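Long-range contact in beta-fructofuranosidase (Arabidopsis thaliana, PDB 2OXB), which hydrolyses sucrose and short fructans such as 1-kestose in the plant cell wall, releasing terminal beta-fructofuranoside residues: residues V335-N345 with N527-Q535. The protein carries 1 engineered substitution. Sequence-based numbering, arbitrary orientation.
Sequences VERLRTKQVKN and NAWSMNSAQ
The guanidinium of R339 lies flat over one face of the W529 indole, planes 15° apart and CZ 3.7 Å from the centroid of the six-membered ring, a cation-pi stack. An extended chain from CG to NE carries it there, with CD and NE passing over CD2 and CE3 of the indole. N527 CB rests against the opposite ring face, toward its rim, and D368 on strand 367-374 forms a salt bridge with NH2 of R339. With an alanine in place of W529, the guanidinium would probably lose its flat support and be freer to swing about its salt bridge to D368. Beside the stack, M531 is bent at chi2 and chi3 (-82° and -73°), bringing CE within 3.6 Å of L338 CB, while L338 CD2 reaches A534 CB. Backbone bonds also join the two chains: T340 N donates to S530 O at 2.7 Å, and N532 N to L338 O. Beyond the intervening loop, K344 and A528 form an antiparallel hydrogen-bonded pair (A528 N to K344 O, 3.0 Å). Strand 344-351, outermost in its sheet, pairs with strand 521-530 in the C-terminal beta-sandwich of family 32 glycoside hydrolases, the linker from the catalytic beta-propeller running alongside the chain's C-terminal tail.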
ATOM      1  N   VAL A 335     -12.025  10.809  -2.386  1.00 28.54           N
ATOM      2  CA  VAL A 335     -12.532  10.083  -1.222  1.00 28.81           C
ATOM      3  C   VAL A 335     -13.111  11.063  -0.198  1.00 28.73           C
ATOM      4  O   VAL A 335     -13.966  10.708   0.613  1.00 28.61           O
ATOM      5  CB  VAL A 335     -11.407   9.249  -0.550  1.00 29.26           C
ATOM      6  CG1 VAL A 335     -10.336  10.162   0.006  1.00 30.69           C
ATOM      7  CG2 VAL A 335     -11.983   8.374   0.559  1.00 30.72           C
ATOM      8  N   GLU A 336     -12.648  12.306  -0.259  1.00 28.26           N
ATOM      9  CA  GLU A 336     -13.085  13.343   0.661  1.00 28.71           C
ATOM     10  C   GLU A 336     -14.542  13.749   0.423  1.00 30.36           C
ATOM     11  O   GLU A 336     -15.006  14.778   0.919  1.00 30.61           O
ATOM     12  CB  GLU A 336     -12.180  14.557   0.509  1.00 29.67           C
ATOM     13  CG  GLU A 336     -10.715  14.203   0.371  1.00 29.14           C
ATOM     14  CD  GLU A 336      -9.858  15.400   0.030  1.00 30.08           C
ATOM     15  OE1 GLU A 336      -9.819  16.346   0.853  1.00 30.08           O
ATOM     16  OE2 GLU A 336      -9.227  15.395  -1.057  1.00 30.31           O
ATOM     17  N   ARG A 337     -15.255  12.941  -0.353  1.00 31.02           N
ATOM     18  CA  ARG A 337     -16.657  13.192  -0.645  1.00 31.28           C
ATOM     19  C   ARG A 337     -17.509  12.562   0.453  1.00 33.68           C
ATOM     20  O   ARG A 337     -18.666  12.927   0.656  1.00 35.86           O
ATOM     21  CB  ARG A 337     -17.016  12.586  -1.997  1.00 30.19           C
ATOM     22  CG  ARG A 337     -16.249  13.218  -3.134  1.00 29.70           C
ATOM     23  CD  ARG A 337     -16.599  12.592  -4.448  1.00 28.97           C
ATOM     24  NE  ARG A 337     -15.777  13.128  -5.529  1.00 28.29           N
ATOM     25  CZ  ARG A 337     -15.830  12.681  -6.778  1.00 28.92           C
ATOM     26  NH1 ARG A 337     -16.663  11.692  -7.093  1.00 29.21           N
ATOM     27  NH2 ARG A 337     -15.055  13.220  -7.709  1.00 26.92           N
ATOM     28  N   LEU A 338     -16.919  11.601   1.154  1.00 34.03           N
ATOM     29  CA  LEU A 338     -17.588  10.896   2.236  1.00 33.26           C
ATOM     30  C   LEU A 338     -17.527  11.747   3.506  1.00 31.58           C
ATOM     31  O   LEU A 338     -17.951  11.318   4.582  1.00 30.70           O
ATOM     32  CB  LEU A 338     -16.901   9.538   2.467  1.00 35.49           C
ATOM     33  CG  LEU A 338     -16.825   8.528   1.313  1.00 34.65           C
ATOM     34  CD1 LEU A 338     -15.761   7.474   1.601  1.00 36.19           C
ATOM     35  CD2 LEU A 338     -18.165   7.863   1.128  1.00 36.98           C
ATOM     36  N   ARG A 339     -16.993  12.956   3.377  1.00 30.91           N
ATOM     37  CA  ARG A 339     -16.869  13.870   4.515  1.00 31.68           C
ATOM     38  C   ARG A 339     -18.192  14.532   4.894  1.00 30.83           C
ATOM     39  O   ARG A 339     -18.840  15.140   4.051  1.00 29.83           O
ATOM     40  CB  ARG A 339     -15.849  14.958   4.195  1.00 32.71           C
ATOM     41  CG  ARG A 339     -14.439  14.462   4.034  1.00 32.01           C
ATOM     42  CD  ARG A 339     -13.524  15.623   3.728  1.00 35.47           C
ATOM     43  NE  ARG A 339     -12.133  15.199   3.667  1.00 37.21           N
ATOM     44  CZ  ARG A 339     -11.114  15.998   3.383  1.00 37.52           C
ATOM     45  NH1 ARG A 339     -11.315  17.283   3.129  1.00 37.36           N
ATOM     46  NH2 ARG A 339      -9.890  15.501   3.353  1.00 38.63           N
ATOM     47  N   THR A 340     -18.578  14.424   6.165  1.00 32.86           N
ATOM     48  CA  THR A 340     -19.824  15.021   6.641  1.00 34.90           C
ATOM     49  C   THR A 340     -19.874  16.498   6.309  1.00 37.33           C
ATOM     50  O   THR A 340     -18.875  17.211   6.452  1.00 37.45           O
ATOM     51  CB  THR A 340     -20.012  14.891   8.177  1.00 34.42           C
ATOM     52  OG1 THR A 340     -20.349  13.542   8.515  1.00 33.28           O
ATOM     53  CG2 THR A 340     -21.129  15.820   8.660  1.00 34.78           C
ATOM     54  N   LYS A 341     -21.044  16.948   5.860  1.00 40.47           N
ATOM     55  CA  LYS A 341     -21.248  18.348   5.507  1.00 42.17           C
ATOM     56  C   LYS A 341     -20.744  19.243   6.635  1.00 42.26           C
ATOM     57  O   LYS A 341     -20.339  20.378   6.395  1.00 41.16           O
ATOM     58  CB  LYS A 341     -22.736  18.629   5.241  1.00 43.47           C
ATOM     59  CG  LYS A 341     -23.226  18.227   3.843  1.00 45.35           C
ATOM     60  CD  LYS A 341     -24.582  18.868   3.514  1.00 45.42           C
ATOM     61  CE  LYS A 341     -24.919  18.781   2.019  1.00 46.08           C
ATOM     62  NZ  LYS A 341     -26.200  19.474   1.678  1.00 42.35           N
ATOM     63  N   GLN A 342     -20.753  18.726   7.861  1.00 42.21           N
ATOM     64  CA  GLN A 342     -20.284  19.513   8.988  1.00 43.14           C
ATOM     65  C   GLN A 342     -18.795  19.830   8.879  1.00 43.53           C
ATOM     66  O   GLN A 342     -18.261  19.959   7.779  1.00 43.67           O
ATOM     67  CB  GLN A 342     -20.586  18.800  10.306  1.00 42.29           C
ATOM     68  CG  GLN A 342     -21.592  19.562  11.141  1.00 41.72           C
ATOM     69  CD  GLN A 342     -21.151  20.996  11.401  1.00 41.44           C
ATOM     70  OE1 GLN A 342     -20.366  21.259  12.309  1.00 41.17           O
ATOM     71  NE2 GLN A 342     -21.637  21.926  10.583  1.00 42.31           N
ATOM     72  N   VAL A 343     -18.131  19.964  10.022  1.00 44.39           N
ATOM     73  CA  VAL A 343     -16.708  20.282  10.054  1.00 44.46           C
ATOM     74  C   VAL A 343     -16.234  20.622  11.461  1.00 45.28           C
ATOM     75  O   VAL A 343     -16.585  21.672  12.009  1.00 45.71           O
ATOM     76  CB  VAL A 343     -16.379  21.483   9.161  1.00 44.68           C
ATOM     77  CG1 VAL A 343     -17.333  22.637   9.475  1.00 43.70           C
ATOM     78  CG2 VAL A 343     -14.933  21.908   9.388  1.00 43.94           C
ATOM     79  N   LYS A 344     -15.425  19.736  12.033  1.00 44.65           N
ATOM     80  CA  LYS A 344     -14.896  19.943  13.369  1.00 42.96           C
ATOM     81  C   LYS A 344     -13.576  20.679  13.209  1.00 42.66           C
ATOM     82  O   LYS A 344     -12.680  20.221  12.502  1.00 42.89           O
ATOM     83  CB  LYS A 344     -14.688  18.595  14.059  1.00 41.60           C
ATOM     84  CG  LYS A 344     -14.673  18.661  15.578  1.00 42.29           C
ATOM     85  CD  LYS A 344     -13.485  19.456  16.105  1.00 41.17           C
ATOM     86  CE  LYS A 344     -13.593  19.659  17.603  1.00 39.02           C
ATOM     87  NZ  LYS A 344     -14.801  20.432  17.940  1.00 35.39           N
ATOM     88  N   ASN A 345     -13.470  21.837  13.847  1.00 42.50           N
ATOM     89  CA  ASN A 345     -12.260  22.635  13.761  1.00 42.32           C
ATOM     90  C   ASN A 345     -11.682  22.970  15.116  1.00 43.34           C
ATOM     91  O   ASN A 345     -12.377  22.965  16.132  1.00 43.85           O
ATOM     92  CB  ASN A 345     -12.526  23.940  13.033  1.00 41.71           C
ATOM     93  CG  ASN A 345     -11.330  24.854  13.043  1.00 42.34           C
ATOM     94  OD1 ASN A 345     -10.465  24.783  12.166  1.00 41.75           O
ATOM     95  ND2 ASN A 345     -11.257  25.709  14.053  1.00 42.62           N
ATOM     96  N   ASN A 527      -8.440  19.711  11.626  1.00 39.36           N
ATOM     97  CA  ASN A 527      -9.773  19.466  11.109  1.00 38.41           C
ATOM     98  C   ASN A 527     -10.116  17.978  11.107  1.00 37.96           C
ATOM     99  O   ASN A 527      -9.412  17.145  10.533  1.00 36.34           O
ATOM    100  CB  ASN A 527      -9.930  20.042   9.688  1.00 39.01           C
ATOM    101  CG  ASN A 527      -9.894  21.567   9.654  1.00 39.18           C
ATOM    102  OD1 ASN A 527     -10.279  22.186   8.661  1.00 39.47           O
ATOM    103  ND2 ASN A 527      -9.427  22.175  10.735  1.00 40.08           N
ATOM    104  N   ALA A 528     -11.211  17.666  11.781  1.00 38.84           N
ATOM    105  CA  ALA A 528     -11.711  16.310  11.875  1.00 39.67           C
ATOM    106  C   ALA A 528     -13.047  16.301  11.132  1.00 40.22           C
ATOM    107  O   ALA A 528     -13.950  17.090  11.441  1.00 41.18           O
ATOM    108  CB  ALA A 528     -11.919  15.939  13.336  1.00 39.53           C
ATOM    109  N   TRP A 529     -13.171  15.428  10.145  1.00 38.85           N
ATOM    110  CA  TRP A 529     -14.408  15.346   9.398  1.00 38.06           C
ATOM    111  C   TRP A 529     -15.027  13.973   9.581  1.00 36.48           C
ATOM    112  O   TRP A 529     -14.364  12.962   9.364  1.00 34.74           O
ATOM    113  CB  TRP A 529     -14.154  15.577   7.910  1.00 41.71           C
ATOM    114  CG  TRP A 529     -13.557  16.895   7.597  1.00 44.47           C
ATOM    115  CD1 TRP A 529     -14.157  18.112   7.702  1.00 45.92           C
ATOM    116  CD2 TRP A 529     -12.233  17.137   7.121  1.00 45.94           C
ATOM    117  NE1 TRP A 529     -13.287  19.102   7.322  1.00 47.67           N
ATOM    118  CE2 TRP A 529     -12.096  18.531   6.962  1.00 47.05           C
ATOM    119  CE3 TRP A 529     -11.146  16.310   6.821  1.00 46.20           C
ATOM    120  CZ2 TRP A 529     -10.911  19.119   6.504  1.00 47.30           C
ATOM    121  CZ3 TRP A 529      -9.970  16.892   6.366  1.00 45.88           C
ATOM    122  CH2 TRP A 529      -9.861  18.285   6.215  1.00 46.87           C
ATOM    123  N   SER A 530     -16.290  13.939   9.997  1.00 34.97           N
ATOM    124  CA  SER A 530     -16.982  12.668  10.150  1.00 34.21           C
ATOM    125  C   SER A 530     -17.061  12.102   8.735  1.00 33.50           C
ATOM    126  O   SER A 530     -17.086  12.865   7.767  1.00 33.07           O
ATOM    127  CB  SER A 530     -18.389  12.873  10.726  1.00 34.76           C
ATOM    128  OG  SER A 530     -18.356  13.088  12.131  1.00 29.35           O
ATOM    129  N   MET A 531     -17.087  10.778   8.611  1.00 33.44           N
ATOM    130  CA  MET A 531     -17.131  10.135   7.294  1.00 33.66           C
ATOM    131  C   MET A 531     -18.305   9.178   7.088  1.00 34.11           C
ATOM    132  O   MET A 531     -18.410   8.145   7.757  1.00 33.54           O
ATOM    133  CB  MET A 531     -15.833   9.362   7.043  1.00 33.11           C
ATOM    134  CG  MET A 531     -14.573  10.207   6.911  1.00 32.83           C
ATOM    135  SD  MET A 531     -14.349  10.902   5.259  1.00 33.03           S
ATOM    136  CE  MET A 531     -13.867   9.452   4.333  1.00 31.44           C
ATOM    137  N   ASN A 532     -19.173   9.536   6.143  1.00 33.81           N
ATOM    138  CA  ASN A 532     -20.332   8.730   5.790  1.00 34.89           C
ATOM    139  C   ASN A 532     -19.842   7.443   5.155  1.00 37.21           C
ATOM    140  O   ASN A 532     -18.669   7.319   4.782  1.00 37.13           O
ATOM    141  CB  ASN A 532     -21.212   9.458   4.778  1.00 34.62           C
ATOM    142  CG  ASN A 532     -21.798  10.738   5.329  1.00 33.59           C
ATOM    143  OD1 ASN A 532     -22.165  11.634   4.576  1.00 31.01           O
ATOM    144  ND2 ASN A 532     -21.901  10.822   6.651  1.00 34.29           N
ATOM    145  N   SER A 533     -20.754   6.492   5.011  1.00 39.83           N
ATOM    146  CA  SER A 533     -20.423   5.200   4.433  1.00 42.11           C
ATOM    147  C   SER A 533     -20.313   5.222   2.921  1.00 43.76           C
ATOM    148  O   SER A 533     -20.891   6.073   2.242  1.00 44.24           O
ATOM    149  CB  SER A 533     -21.461   4.157   4.850  1.00 41.90           C
ATOM    150  OG  SER A 533     -21.361   3.884   6.237  1.00 43.74           O
ATOM    151  N   ALA A 534     -19.543   4.279   2.400  1.00 45.28           N
ATOM    152  CA  ALA A 534     -19.366   4.156   0.968  1.00 46.40           C
ATOM    153  C   ALA A 534     -20.014   2.830   0.597  1.00 46.69           C
ATOM    154  O   ALA A 534     -19.938   1.860   1.358  1.00 46.28           O
ATOM    155  CB  ALA A 534     -17.883   4.158   0.616  1.00 46.70           C
ATOM    156  N   GLN A 535     -20.666   2.798  -0.560  1.00 47.40           N
ATOM    157  CA  GLN A 535     -21.353   1.597  -1.037  1.00 47.01           C
ATOM    158  C   GLN A 535     -20.367   0.525  -1.491  1.00 45.53           C
ATOM    159  O   GLN A 535     -19.974   0.477  -2.656  1.00 44.04           O
ATOM    160  CB  GLN A 535     -22.310   1.967  -2.182  1.00 48.50           C
ATOM    161  CG  GLN A 535     -23.025   3.299  -1.954  1.00 48.91           C
ATOM    162  CD  GLN A 535     -24.354   3.407  -2.666  1.00 49.00           C
ATOM    163  OE1 GLN A 535     -25.033   4.429  -2.560  1.00 49.20           O
ATOM    164  NE2 GLN A 535     -24.740   2.355  -3.386  1.00 48.12           N
TER